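Local coordinates for protein uroporphyrinogen-III synthetase (Pseudomonas syringae pv. tomato, PDB 3RE1) that probably catalyses the cyclisation of the linear tetrapyrrole hydroxymethylbilane to uroporphyrinogen III, with loss of water, in porphyrin biosynthesis, at residues F62-Y67 / Q91-P96; L45-P50 / R174-Q179; P96-G101 / H130-Q135; D214-L219 / Q236-R241; L197-G202 / P229-L234. All blocks are in the same frame, centred on the assembly; numbering follows the deposited sequence.

The chain folds into two alpha/beta domains joined by a two-stranded connection. Contact 2 pairs the connecting strands 47-50 and 174-176 near the middle. Contacts 1 and 3 lie in the loop that it closes: they follow one another along the chain, share Pro-96, have centres about 15 Å apart, and meet where Leu-64 packs on Trp-97. Contacts 4 and 5 come later; their segments alternate along the chain, both use helix 229-238, and their centres are about 13 Å apart in the other domain. Contacts 1 and 4 are about 47 Å apart between centres, whereas contact 2 touches contact 5 through Leu-46 and Ser-201. Each domain thus has its own loop and helix contacts, while contact 2 pairs the two strands that connect them.

Contact 1: F62-Y67 / Q91-P96; sequences FELLNY and QPPMQP
Apolar packing joins Leu-64 to Pro-93, the CD1 methyl of Leu-64 meeting CG of the proline ring at 4.1 Å. With CG of Leu-64 anti to its carbonyl carbon (chi1 -80°), CB faces the Gln-95 amide and CD1 lies along the near side to meet Pro-93. Trp-89 packs against both the buried Leu-64 and the more exposed Leu-65, while Ile-85 and Leu-113 pack on Pro-93.

The polar part is the amide of Gln-95, carried by a chain that runs extended beyond CG and meets the Leu-64 side chain at about a right angle. It ends beside carbonyls at the start of the short 3-10 turn and just after it. As modelled, Gln-95 OE1 is 2.8 Å from Leu-64 O and 3.1 Å from Tyr-67 O. Three oxygens so close together make the modelled orientation of the amide doubtful, although the place of the group beside the turn is plain.

Backbone bonds shape both partners. Tyr-67 N donates to Leu-64 O over 3.1 Å, closing the turn that presents this carbonyl to Gln-95. Across from it, Met-94 is the centre of an inverse gamma turn, with a weak bond from Gln-95 N to Pro-93 O.

The two segments are neighbouring helix-to-strand connections that lead into the adjacent parallel strands 69-72 and 97-99, a meeting of loops that belongs to the beta-alpha-beta architecture of this alpha/beta domain.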
# COMPACT_ATOMS: atom_id res chain seq x y z
N PHE A 62 2.52 1.53 -25.87
CA PHE A 62 3.39 1.57 -27.04
C PHE A 62 4.22 2.87 -27.15
O PHE A 62 5.37 2.86 -27.61
CB PHE A 62 2.57 1.39 -28.32
CG PHE A 62 3.40 1.27 -29.57
CD1 PHE A 62 3.85 0.02 -30.01
CD2 PHE A 62 3.76 2.41 -30.31
CE1 PHE A 62 4.62 -0.12 -31.16
CE2 PHE A 62 4.54 2.29 -31.46
CZ PHE A 62 4.96 0.99 -31.90
N GLU A 63 3.64 3.99 -26.71
CA GLU A 63 4.38 5.26 -26.74
C GLU A 63 5.08 5.68 -25.46
O GLU A 63 5.32 6.86 -25.26
CB GLU A 63 3.48 6.39 -27.26
CG GLU A 63 3.30 6.34 -28.79
CD GLU A 63 2.56 7.54 -29.33
OE1 GLU A 63 3.21 8.59 -29.59
OE2 GLU A 63 1.32 7.43 -29.48
N LEU A 64 5.42 4.72 -24.60
CA LEU A 64 6.11 4.98 -23.32
C LEU A 64 7.28 5.92 -23.47
O LEU A 64 7.60 6.62 -22.55
CB LEU A 64 6.63 3.69 -22.68
CG LEU A 64 5.59 2.89 -21.93
CD1 LEU A 64 6.25 1.65 -21.37
CD2 LEU A 64 4.98 3.69 -20.83
N LEU A 65 7.89 5.94 -24.64
CA LEU A 65 9.01 6.82 -24.88
C LEU A 65 8.62 8.27 -24.87
O LEU A 65 9.47 9.14 -24.75
CB LEU A 65 9.69 6.48 -26.21
CG LEU A 65 10.21 5.05 -26.38
CD1 LEU A 65 11.02 4.99 -27.69
CD2 LEU A 65 11.04 4.60 -25.19
N ASN A 66 7.32 8.54 -24.98
CA ASN A 66 6.81 9.91 -24.86
C ASN A 66 7.23 10.54 -23.52
O ASN A 66 7.34 11.77 -23.39
CB ASN A 66 5.28 9.94 -24.97
CG ASN A 66 4.81 10.06 -26.40
OD1 ASN A 66 5.61 10.44 -27.26
ND2 ASN A 66 3.54 9.72 -26.67
N TYR A 67 7.46 9.69 -22.55
CA TYR A 67 7.85 10.16 -21.23
C TYR A 67 9.36 10.02 -21.04
O TYR A 67 10.00 9.12 -21.60
CB TYR A 67 7.12 9.35 -20.13
CG TYR A 67 5.61 9.48 -20.26
CD1 TYR A 67 4.91 10.51 -19.64
CD2 TYR A 67 4.91 8.62 -21.04
CE1 TYR A 67 3.57 10.67 -19.82
CE2 TYR A 67 3.56 8.75 -21.21
CZ TYR A 67 2.88 9.78 -20.61
OH TYR A 67 1.50 9.87 -20.78
N GLN A 91 10.91 -6.13 -26.67
CA GLN A 91 12.02 -5.99 -25.74
C GLN A 91 11.67 -4.90 -24.74
O GLN A 91 10.81 -4.04 -25.00
CB GLN A 91 13.28 -5.59 -26.49
CG GLN A 91 14.25 -6.71 -26.73
CD GLN A 91 15.45 -6.30 -27.59
OE1 GLN A 91 16.50 -6.95 -27.56
NE2 GLN A 91 15.30 -5.23 -28.38
N PRO A 92 12.34 -4.93 -23.58
CA PRO A 92 12.05 -3.90 -22.57
C PRO A 92 12.49 -2.51 -23.02
O PRO A 92 13.49 -2.39 -23.70
CB PRO A 92 12.82 -4.40 -21.35
CG PRO A 92 13.87 -5.30 -21.91
CD PRO A 92 13.19 -5.99 -23.03
N PRO A 93 11.74 -1.46 -22.64
CA PRO A 93 12.06 -0.07 -23.00
C PRO A 93 13.40 0.42 -22.45
O PRO A 93 13.74 0.12 -21.33
CB PRO A 93 10.90 0.72 -22.40
CG PRO A 93 9.77 -0.27 -22.35
CD PRO A 93 10.46 -1.53 -21.92
N MET A 94 14.14 1.16 -23.24
CA MET A 94 15.40 1.75 -22.79
C MET A 94 15.15 3.13 -22.21
O MET A 94 15.61 4.13 -22.75
CB MET A 94 16.36 1.90 -23.96
CG MET A 94 16.91 0.59 -24.43
SD MET A 94 18.38 0.02 -23.53
CE MET A 94 17.89 -1.71 -23.06
N GLN A 95 14.41 3.18 -21.12
CA GLN A 95 14.14 4.46 -20.47
C GLN A 95 14.21 4.31 -18.95
O GLN A 95 14.02 3.21 -18.42
CB GLN A 95 12.77 5.00 -20.92
CG GLN A 95 11.62 4.67 -20.02
CD GLN A 95 10.26 4.98 -20.65
OE1 GLN A 95 10.01 6.09 -21.16
NE2 GLN A 95 9.38 3.99 -20.62
N PRO A 96 14.51 5.42 -18.23
CA PRO A 96 14.60 5.40 -16.77
C PRO A 96 13.28 5.07 -16.12
O PRO A 96 12.24 5.62 -16.48
CB PRO A 96 15.04 6.82 -16.43
CG PRO A 96 15.75 7.29 -17.66
CD PRO A 96 14.93 6.72 -18.78

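Contact 2: L45-P50 / R174-Q179; sequences LLETEP and RRYLPQ
Arg-174 pairs with Glu-49 through two backbone bonds: Glu-49 N to Arg-174 O at 2.8 Å, nearly straight with 165° at the hydrogen, and Arg-174 N to Glu-49 O at 2.9 Å. Their side chains share one face of the strands, but Arg-174 NH1 and Glu-49 OE2 stay 4.7 Å apart, short of a salt bridge. Arg-175 forms the next, non-hydrogen-bonded pair with Thr-48 on the other face, where the Thr-48 CG2 methyl sits at the edge of the guanidinium. Tyr-176 returns to the first face. Its ring, with CG between the backbone N and the carbonyl carbon (chi1 63°), folds back over the neighbouring strand, bringing CE2 to 3.7 Å from Glu-49 CB and the ring alongside Glu-47. Tyr-176 O accepts from Glu-47 N at 3.1 Å, while the return bond is weak. Beyond the strand, Leu-177 offers its CA hydrogen to Leu-45 O, with CA 3.2 Å from the oxygen, and Pro-178 CG meets Glu-47 CG at 3.5 Å. The two connecting strands are thus held to each other mainly by main-chain bonds, supplemented by aliphatic parts of polar side chains; no salt bridge forms between them.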
# COMPACT_ATOMS: atom_id res chain seq x y z
N LEU A 45 -9.63 -6.83 4.22
CA LEU A 45 -10.45 -5.67 3.93
C LEU A 45 -10.17 -5.13 2.54
O LEU A 45 -11.03 -4.48 1.95
CB LEU A 45 -10.20 -4.60 4.98
CG LEU A 45 -10.49 -4.99 6.44
CD1 LEU A 45 -10.33 -3.78 7.30
CD2 LEU A 45 -11.90 -5.53 6.59
N LEU A 46 -8.98 -5.41 2.02
CA LEU A 46 -8.59 -5.01 0.67
C LEU A 46 -8.30 -6.18 -0.23
O LEU A 46 -7.74 -7.18 0.19
CB LEU A 46 -7.32 -4.16 0.70
CG LEU A 46 -7.42 -2.75 1.24
CD1 LEU A 46 -8.58 -2.04 0.57
CD2 LEU A 46 -7.60 -2.85 2.74
N GLU A 47 -8.65 -6.03 -1.49
CA GLU A 47 -8.29 -7.00 -2.48
C GLU A 47 -7.81 -6.25 -3.71
O GLU A 47 -8.30 -5.16 -4.00
CB GLU A 47 -9.49 -7.85 -2.81
CG GLU A 47 -9.56 -9.11 -1.98
CD GLU A 47 -8.61 -10.19 -2.46
OE1 GLU A 47 -7.37 -9.97 -2.40
OE2 GLU A 47 -9.10 -11.27 -2.89
N THR A 48 -6.84 -6.83 -4.43
CA THR A 48 -6.29 -6.18 -5.62
C THR A 48 -6.91 -6.75 -6.88
O THR A 48 -6.68 -7.91 -7.21
CB THR A 48 -4.76 -6.34 -5.69
OG1 THR A 48 -4.21 -6.46 -4.36
CG2 THR A 48 -4.15 -5.14 -6.35
N GLU A 49 -7.68 -5.94 -7.59
CA GLU A 49 -8.33 -6.41 -8.83
C GLU A 49 -7.79 -5.77 -10.12
O GLU A 49 -7.91 -4.56 -10.31
CB GLU A 49 -9.83 -6.17 -8.76
CG GLU A 49 -10.57 -6.81 -9.90
CD GLU A 49 -11.71 -5.96 -10.39
OE1 GLU A 49 -12.39 -6.40 -11.34
OE2 GLU A 49 -11.93 -4.86 -9.85
N PRO A 50 -7.21 -6.58 -11.04
CA PRO A 50 -6.67 -6.04 -12.29
C PRO A 50 -7.73 -5.36 -13.10
O PRO A 50 -8.92 -5.67 -12.99
CB PRO A 50 -6.14 -7.28 -13.00
CG PRO A 50 -5.72 -8.17 -11.88
CD PRO A 50 -6.86 -8.01 -10.90
N ARG A 174 -7.58 -1.80 -9.40
CA ARG A 174 -8.53 -1.18 -8.49
C ARG A 174 -8.54 -1.99 -7.20
O ARG A 174 -8.15 -3.19 -7.19
CB ARG A 174 -9.93 -1.19 -9.14
CG ARG A 174 -11.03 -0.51 -8.34
CD ARG A 174 -12.17 -0.07 -9.29
NE ARG A 174 -13.28 0.59 -8.58
CZ ARG A 174 -14.41 -0.01 -8.21
NH1 ARG A 174 -14.61 -1.30 -8.47
NH2 ARG A 174 -15.35 0.69 -7.58
N ARG A 175 -8.98 -1.33 -6.13
CA ARG A 175 -9.09 -1.99 -4.83
C ARG A 175 -10.50 -1.90 -4.24
O ARG A 175 -11.15 -0.85 -4.31
CB ARG A 175 -8.04 -1.44 -3.87
CG ARG A 175 -6.67 -2.03 -4.14
CD ARG A 175 -5.67 -1.59 -3.11
NE ARG A 175 -4.44 -2.37 -3.19
CZ ARG A 175 -3.35 -2.16 -2.46
NH1 ARG A 175 -3.32 -1.18 -1.55
NH2 ARG A 175 -2.27 -2.94 -2.62
N TYR A 176 -10.96 -3.03 -3.71
CA TYR A 176 -12.30 -3.12 -3.15
C TYR A 176 -12.31 -3.83 -1.79
O TYR A 176 -11.29 -4.38 -1.34
CB TYR A 176 -13.24 -3.83 -4.13
CG TYR A 176 -12.86 -5.26 -4.42
CD1 TYR A 176 -12.87 -6.22 -3.42
CD2 TYR A 176 -12.46 -5.66 -5.69
CE1 TYR A 176 -12.50 -7.52 -3.66
CE2 TYR A 176 -12.09 -6.97 -5.95
CZ TYR A 176 -12.12 -7.89 -4.92
OH TYR A 176 -11.77 -9.19 -5.15
N LEU A 177 -13.48 -3.80 -1.15
CA LEU A 177 -13.73 -4.42 0.16
C LEU A 177 -14.41 -5.76 -0.00
O LEU A 177 -15.61 -5.81 -0.29
CB LEU A 177 -14.65 -3.53 0.99
CG LEU A 177 -15.11 -4.13 2.33
CD1 LEU A 177 -13.99 -4.06 3.39
CD2 LEU A 177 -16.35 -3.40 2.81
N PRO A 178 -13.66 -6.86 0.19
CA PRO A 178 -14.21 -8.20 0.07
C PRO A 178 -15.59 -8.29 0.70
O PRO A 178 -15.90 -7.59 1.66
CB PRO A 178 -13.19 -9.04 0.83
CG PRO A 178 -11.91 -8.35 0.51
CD PRO A 178 -12.26 -6.90 0.63
N GLN A 179 -16.44 -9.14 0.14
CA GLN A 179 -17.80 -9.30 0.63
C GLN A 179 -17.83 -10.03 1.98
O GLN A 179 -17.55 -11.24 2.05
CB GLN A 179 -18.65 -10.04 -0.41
CG GLN A 179 -20.16 -9.87 -0.21
CD GLN A 179 -20.57 -8.40 0.00
OE1 GLN A 179 -21.58 -8.11 0.68
NE2 GLN A 179 -19.80 -7.47 -0.57

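Contact 3: P96-G101 / H130-Q135; sequences PWFSVG and HPRLKQ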
# COMPACT_ATOMS: atom_id res chain seq x y z
N PRO A 96 14.51 5.42 -18.23
CA PRO A 96 14.60 5.40 -16.77
C PRO A 96 13.28 5.07 -16.12
O PRO A 96 12.24 5.62 -16.48
CB PRO A 96 15.04 6.82 -16.43
CG PRO A 96 15.75 7.29 -17.66
CD PRO A 96 14.93 6.72 -18.78
N TRP A 97 13.33 4.11 -15.19
CA TRP A 97 12.17 3.66 -14.44
C TRP A 97 12.57 3.75 -12.97
O TRP A 97 13.73 3.50 -12.62
CB TRP A 97 11.83 2.20 -14.80
CG TRP A 97 11.03 2.05 -16.06
CD1 TRP A 97 11.32 2.56 -17.30
CD2 TRP A 97 9.78 1.35 -16.20
NE1 TRP A 97 10.33 2.23 -18.19
CE2 TRP A 97 9.38 1.48 -17.54
CE3 TRP A 97 8.98 0.63 -15.32
CZ2 TRP A 97 8.19 0.92 -18.02
CZ3 TRP A 97 7.78 0.07 -15.81
CH2 TRP A 97 7.41 0.23 -17.14
N PHE A 98 11.61 4.11 -12.12
CA PHE A 98 11.90 4.26 -10.71
C PHE A 98 10.82 3.65 -9.85
O PHE A 98 9.69 3.43 -10.32
CB PHE A 98 12.07 5.75 -10.39
CG PHE A 98 13.06 6.44 -11.28
CD1 PHE A 98 12.67 6.92 -12.51
CD2 PHE A 98 14.40 6.58 -10.92
CE1 PHE A 98 13.58 7.56 -13.35
CE2 PHE A 98 15.31 7.23 -11.77
CZ PHE A 98 14.89 7.71 -12.98
N SER A 99 11.16 3.42 -8.58
CA SER A 99 10.21 2.93 -7.55
C SER A 99 10.57 3.53 -6.20
O SER A 99 11.69 4.02 -6.02
CB SER A 99 10.30 1.41 -7.43
OG SER A 99 11.64 0.98 -7.24
N VAL A 100 9.64 3.48 -5.26
CA VAL A 100 9.90 4.00 -3.92
C VAL A 100 10.74 2.99 -3.15
O VAL A 100 11.82 3.33 -2.62
CB VAL A 100 8.59 4.27 -3.16
CG1 VAL A 100 7.91 5.53 -3.71
CG2 VAL A 100 7.64 3.06 -3.29
N GLY A 101 10.28 1.74 -3.11
CA GLY A 101 11.01 0.69 -2.42
C GLY A 101 11.76 -0.26 -3.34
O GLY A 101 11.44 -0.39 -4.51
N HIS A 130 16.35 11.77 -6.07
CA HIS A 130 17.19 10.77 -6.69
C HIS A 130 17.81 11.34 -7.97
O HIS A 130 17.09 11.63 -8.92
CB HIS A 130 16.34 9.55 -7.02
CG HIS A 130 17.12 8.32 -7.35
ND1 HIS A 130 16.51 7.12 -7.66
CD2 HIS A 130 18.45 8.08 -7.40
CE1 HIS A 130 17.43 6.20 -7.88
NE2 HIS A 130 18.62 6.76 -7.73
N PRO A 131 19.14 11.51 -8.00
CA PRO A 131 19.88 12.14 -9.11
C PRO A 131 19.47 11.57 -10.46
O PRO A 131 19.17 12.29 -11.42
CB PRO A 131 21.33 11.79 -8.80
CG PRO A 131 21.35 11.77 -7.30
CD PRO A 131 20.06 11.07 -6.94
N ARG A 132 19.45 10.26 -10.51
CA ARG A 132 19.07 9.53 -11.69
C ARG A 132 17.76 10.14 -12.21
O ARG A 132 17.63 10.42 -13.40
CB ARG A 132 18.87 8.08 -11.29
CG ARG A 132 18.81 7.11 -12.42
CD ARG A 132 20.17 6.72 -12.94
NE ARG A 132 19.96 5.69 -13.94
CZ ARG A 132 19.28 5.89 -15.07
NH1 ARG A 132 18.76 7.09 -15.34
NH2 ARG A 132 19.12 4.90 -15.94
N LEU A 133 16.81 10.36 -11.30
CA LEU A 133 15.51 10.90 -11.65
C LEU A 133 15.60 12.36 -12.05
O LEU A 133 14.97 12.79 -13.02
CB LEU A 133 14.54 10.75 -10.47
CG LEU A 133 13.12 11.26 -10.78
CD1 LEU A 133 12.54 10.49 -11.97
CD2 LEU A 133 12.22 11.17 -9.55
N LYS A 134 16.37 13.15 -11.31
CA LYS A 134 16.53 14.55 -11.66
C LYS A 134 17.02 14.74 -13.09
O LYS A 134 16.52 15.62 -13.77
CB LYS A 134 17.47 15.26 -10.68
CG LYS A 134 16.97 15.27 -9.24
CD LYS A 134 17.45 16.51 -8.46
CE LYS A 134 16.90 17.79 -9.11
NZ LYS A 134 16.96 18.99 -8.25
N GLN A 135 17.97 13.92 -13.54
CA GLN A 135 18.51 14.03 -14.91
C GLN A 135 17.47 13.79 -15.99
O GLN A 135 17.43 14.50 -17.00
CB GLN A 135 19.65 13.04 -15.11
CG GLN A 135 20.87 13.34 -14.27
CD GLN A 135 21.86 12.19 -14.26
OE1 GLN A 135 22.82 12.19 -13.48
NE2 GLN A 135 21.63 11.20 -15.12
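The carbonyl O of His-130, a residue whose ring meets Phe-98 across the contact, takes two backbone N-H groups at the start of helix 131-137: Lys-134 N at 2.9 Å and, more weakly, Leu-133 N. His-130 is the N-cap, and this first turn presents three side chains to the buried Phe-98 ring.

The ring of Phe-98 directs its edge toward the face of His-130 in an offset edge-to-face pair, centroids 5.8 Å apart and planes at 78°. Leu-133 covers one face: its CD1 lies 3.7 Å from the Phe-98 ring centroid, 24° off the normal, a CH-pi contact. CG of Leu-133 is anti to the backbone N (chi1 -178°), which carries the branched end over the ring. Arg-132 comes to the rim instead, with CG 3.6 Å from Phe-98 CE2 and near the ring plane. Beyond the aromatic edge the arginine chain, bent at chi2, continues to Pro-96, whose CG is 3.8 Å from Arg-132 NH1, while NH2 of Arg-132 makes a salt bridge to Asp-114.

Ala-69 of the adjacent strand touches both Phe-98 and Leu-133. Trp-97 points away from helix 131-137 and packs on Leu-108 of helix 102-110, so successive residues of strand 97-99 face opposite sides of the sheet, each toward its own helix, as in an alpha/beta sheet sandwiched between helical layers.

Contact 4: D214-L219 / Q236-R241; sequences DSWPDL and QAAGAR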
# COMPACT_ATOMS: atom_id res chain seq x y z
N ASP A 214 -21.62 0.82 13.82
CA ASP A 214 -21.94 1.38 15.14
C ASP A 214 -21.17 0.74 16.31
O ASP A 214 -21.31 1.17 17.46
CB ASP A 214 -23.44 1.26 15.38
CG ASP A 214 -24.26 1.70 14.18
OD1 ASP A 214 -24.22 2.91 13.84
OD2 ASP A 214 -24.92 0.85 13.58
N SER A 215 -20.34 -0.26 16.02
CA SER A 215 -19.54 -0.90 17.06
C SER A 215 -18.26 -0.10 17.37
O SER A 215 -17.63 -0.32 18.42
CB SER A 215 -19.15 -2.35 16.66
OG SER A 215 -20.27 -3.16 16.33
N TRP A 216 -17.90 0.80 16.46
CA TRP A 216 -16.65 1.57 16.54
C TRP A 216 -16.34 2.30 17.85
O TRP A 216 -15.18 2.44 18.24
CB TRP A 216 -16.54 2.53 15.34
CG TRP A 216 -15.37 3.48 15.46
CD1 TRP A 216 -15.42 4.82 15.78
CD2 TRP A 216 -13.98 3.16 15.32
NE1 TRP A 216 -14.15 5.33 15.85
CE2 TRP A 216 -13.24 4.34 15.58
CE3 TRP A 216 -13.28 1.99 15.01
CZ2 TRP A 216 -11.83 4.38 15.53
CZ3 TRP A 216 -11.88 2.03 14.96
CH2 TRP A 216 -11.17 3.22 15.21
N PRO A 217 -17.37 2.78 18.55
CA PRO A 217 -17.15 3.49 19.83
C PRO A 217 -16.47 2.66 20.94
O PRO A 217 -16.08 3.21 21.99
CB PRO A 217 -18.56 3.92 20.23
CG PRO A 217 -19.20 4.16 18.89
CD PRO A 217 -18.74 3.00 18.05
N ASP A 218 -16.37 1.35 20.74
CA ASP A 218 -15.71 0.50 21.72
C ASP A 218 -14.40 -0.09 21.19
O ASP A 218 -13.41 -0.17 21.93
CB ASP A 218 -16.64 -0.60 22.19
CG ASP A 218 -17.69 -0.09 23.19
OD1 ASP A 218 -17.28 0.48 24.25
OD2 ASP A 218 -18.90 -0.26 22.90
N LEU A 219 -14.40 -0.46 19.91
CA LEU A 219 -13.18 -0.92 19.24
C LEU A 219 -12.15 0.20 19.22
O LEU A 219 -10.95 -0.08 19.18
CB LEU A 219 -13.46 -1.36 17.80
CG LEU A 219 -14.53 -2.44 17.62
CD1 LEU A 219 -14.84 -2.60 16.16
CD2 LEU A 219 -14.06 -3.75 18.23
N GLN A 236 -7.01 9.27 14.10
CA GLN A 236 -7.25 10.23 15.22
C GLN A 236 -8.51 11.04 14.95
O GLN A 236 -9.31 11.28 15.86
CB GLN A 236 -6.06 11.18 15.41
CG GLN A 236 -4.77 10.44 15.69
CD GLN A 236 -3.53 11.28 15.46
OE1 GLN A 236 -3.44 12.07 14.49
NE2 GLN A 236 -2.53 11.10 16.34
N ALA A 237 -8.68 11.42 13.69
CA ALA A 237 -9.87 12.13 13.25
C ALA A 237 -11.12 11.30 13.48
O ALA A 237 -12.19 11.84 13.76
CB ALA A 237 -9.77 12.53 11.76
N ALA A 238 -10.98 10.00 13.34
CA ALA A 238 -12.09 9.08 13.53
C ALA A 238 -12.39 8.75 15.00
O ALA A 238 -13.41 8.16 15.31
CB ALA A 238 -11.81 7.80 12.77
N GLY A 239 -11.50 9.13 15.91
CA GLY A 239 -11.73 8.85 17.31
C GLY A 239 -10.93 7.73 17.94
O GLY A 239 -11.08 7.45 19.13
N ALA A 240 -10.09 7.06 17.17
CA ALA A 240 -9.21 6.06 17.75
C ALA A 240 -8.42 6.76 18.89
O ALA A 240 -7.85 7.85 18.69
CB ALA A 240 -8.27 5.53 16.67
N ARG A 241 -8.38 6.15 20.06
CA ARG A 241 -7.68 6.76 21.20
C ARG A 241 -6.26 6.22 21.45
O ARG A 241 -5.50 6.81 22.21
CB ARG A 241 -8.51 6.60 22.46
CG ARG A 241 -9.97 6.97 22.31
CD ARG A 241 -10.82 6.24 23.37
NE ARG A 241 -12.13 5.91 22.82
CZ ARG A 241 -12.83 4.82 23.12
NH1 ARG A 241 -12.34 3.93 23.97
NH2 ARG A 241 -14.02 4.61 22.55
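A Schellman motif ends helix 229-238 at Gly-239, and the indole of Trp-216 packs against this helix end. Gly-239 takes a positive phi of 105°, and its N bonds back to Gln-236 O. From the short helix 216-219, Trp-216 NE1 donates to Ala-238 O at 3.0 Å; the N-H...O angle is 146°, and the donor stands 44° out of the carbonyl plane, so the N-H does not point at a lone pair. CG of Trp-216 is anti to the backbone N (chi1 172°), which sends the indole across to the helix end. Next to the N-H, the CZ2 edge of the six-membered ring meets the chain just after the glycine, with Ala-240 N at the edge, 3.6 Å from Trp-216 CZ2, and Ala-240 CB 3.9 Å from the same carbon. Leu-209 touches both Trp-216 and Ala-238.

A second polar link is weaker. Arg-241 bends at chi3 so that NH2 reaches Pro-217 O, which lies in the guanidinium plane at its edge; the N-H...O angle of 127° is poor. The backbone of Arg-241 also bonds to Ala-220. Helix 216-219 precedes strand 224-226 and helix 229-238 precedes strand 243-245, so the contact joins neighbouring helix-to-strand turns of a parallel alpha/beta sheet.

Contact 5: L197-G202 / P229-L234; sequences LVVSSG and PRVASL
The peptide plane between Ser-201 and Gly-202 receives the side chain of Val-231 on one face. CG2 of the valine stands almost directly above Gly-202 N, at 3.7 Å, and 4.0 Å from Ser-201 C, while its CG1 lies over the same face near Ser-201 O. Toward the edge, Leu-234 CD1 approaches at the glycine end of the plane. The setting is the strand-to-helix turn of a flavodoxin-like alpha/beta domain: strand 196-198 runs out, Ser-201 is the N-cap of helix 202-205, and helix 229-238, which follows the adjacent parallel strand 224-226, packs over the turn.

Val-231 has CG1 anti to its backbone N (chi1 175°), which directs the two methyls to different parts of segment 197-202: CG2 to the turn, CG1 back toward Val-199. The buried Val-199 also packs on Thr-20 and Leu-208, and Val-231 on Val-226, so the valines continue the hydrophobic layer between sheet and helix. No hydrogen bond joins the two segments. Gly-202 brings its backbone close to the helix, with CA of Val-231 as its nearest across the contact at 5.2 Å from Gly-202 CA, and the Leu-234 CD1 methyl rests 3.9 Å from Gly-202 CA.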
# COMPACT_ATOMS: atom_id res chain seq x y z
N LEU A 197 -5.43 -4.10 16.78
CA LEU A 197 -5.92 -3.96 15.41
C LEU A 197 -4.83 -3.43 14.53
O LEU A 197 -4.13 -2.48 14.89
CB LEU A 197 -7.14 -3.02 15.37
CG LEU A 197 -8.25 -3.33 16.38
CD1 LEU A 197 -9.26 -2.16 16.46
CD2 LEU A 197 -8.96 -4.63 16.01
N VAL A 198 -4.69 -4.04 13.35
CA VAL A 198 -3.69 -3.64 12.36
C VAL A 198 -4.30 -3.35 11.01
O VAL A 198 -5.15 -4.10 10.55
CB VAL A 198 -2.63 -4.70 12.15
CG1 VAL A 198 -1.58 -4.19 11.15
CG2 VAL A 198 -1.96 -5.05 13.49
N VAL A 199 -3.87 -2.24 10.40
CA VAL A 199 -4.27 -1.83 9.09
C VAL A 199 -2.99 -1.55 8.31
O VAL A 199 -1.98 -1.17 8.90
CB VAL A 199 -5.12 -0.56 9.12
CG1 VAL A 199 -6.46 -0.86 9.66
CG2 VAL A 199 -4.42 0.50 9.91
N SER A 200 -3.02 -1.73 7.00
CA SER A 200 -1.82 -1.55 6.21
C SER A 200 -1.86 -0.35 5.27
O SER A 200 -0.84 0.02 4.70
CB SER A 200 -1.54 -2.82 5.42
OG SER A 200 -2.53 -3.01 4.42
N SER A 201 -3.04 0.26 5.11
CA SER A 201 -3.20 1.43 4.25
C SER A 201 -4.26 2.36 4.80
O SER A 201 -4.95 2.03 5.77
CB SER A 201 -3.63 1.00 2.84
OG SER A 201 -4.89 0.32 2.85
N GLY A 202 -4.39 3.53 4.18
CA GLY A 202 -5.40 4.45 4.59
C GLY A 202 -6.77 3.92 4.19
O GLY A 202 -7.72 3.97 4.97
N PRO A 229 2.19 8.22 9.52
CA PRO A 229 1.57 9.34 10.19
C PRO A 229 0.30 9.72 9.44
O PRO A 229 -0.72 9.99 10.04
CB PRO A 229 2.64 10.41 10.10
CG PRO A 229 3.87 9.62 10.16
CD PRO A 229 3.59 8.53 9.20
N ARG A 230 0.37 9.67 8.14
CA ARG A 230 -0.78 9.97 7.30
C ARG A 230 -1.99 9.16 7.76
O ARG A 230 -3.07 9.71 7.95
CB ARG A 230 -0.44 9.64 5.84
CG ARG A 230 -1.57 9.86 4.86
CD ARG A 230 -1.00 9.81 3.44
NE ARG A 230 -1.77 10.67 2.57
CZ ARG A 230 -1.24 11.56 1.74
NH1 ARG A 230 0.08 11.73 1.65
NH2 ARG A 230 -2.05 12.29 0.99
N VAL A 231 -1.78 7.86 7.95
CA VAL A 231 -2.82 6.96 8.36
C VAL A 231 -3.16 7.20 9.82
O VAL A 231 -4.34 7.11 10.21
CB VAL A 231 -2.41 5.50 8.15
CG1 VAL A 231 -3.48 4.52 8.71
CG2 VAL A 231 -2.22 5.27 6.66
N ALA A 232 -2.14 7.54 10.61
CA ALA A 232 -2.36 7.84 12.01
C ALA A 232 -3.37 8.99 12.13
O ALA A 232 -4.26 8.97 12.99
CB ALA A 232 -1.06 8.24 12.68
N SER A 233 -3.22 9.98 11.24
CA SER A 233 -4.07 11.17 11.28
C SER A 233 -5.52 10.85 10.85
O SER A 233 -6.42 11.41 11.38
CB SER A 233 -3.47 12.30 10.43
OG SER A 233 -4.41 13.35 10.26
N LEU A 234 -5.73 9.92 9.92
CA LEU A 234 -7.09 9.57 9.55
C LEU A 234 -7.78 8.89 10.71
O LEU A 234 -8.99 9.04 10.88
CB LEU A 234 -7.14 8.60 8.36
CG LEU A 234 -6.71 9.06 6.95
CD1 LEU A 234 -6.62 7.85 6.04
CD2 LEU A 234 -7.70 10.07 6.39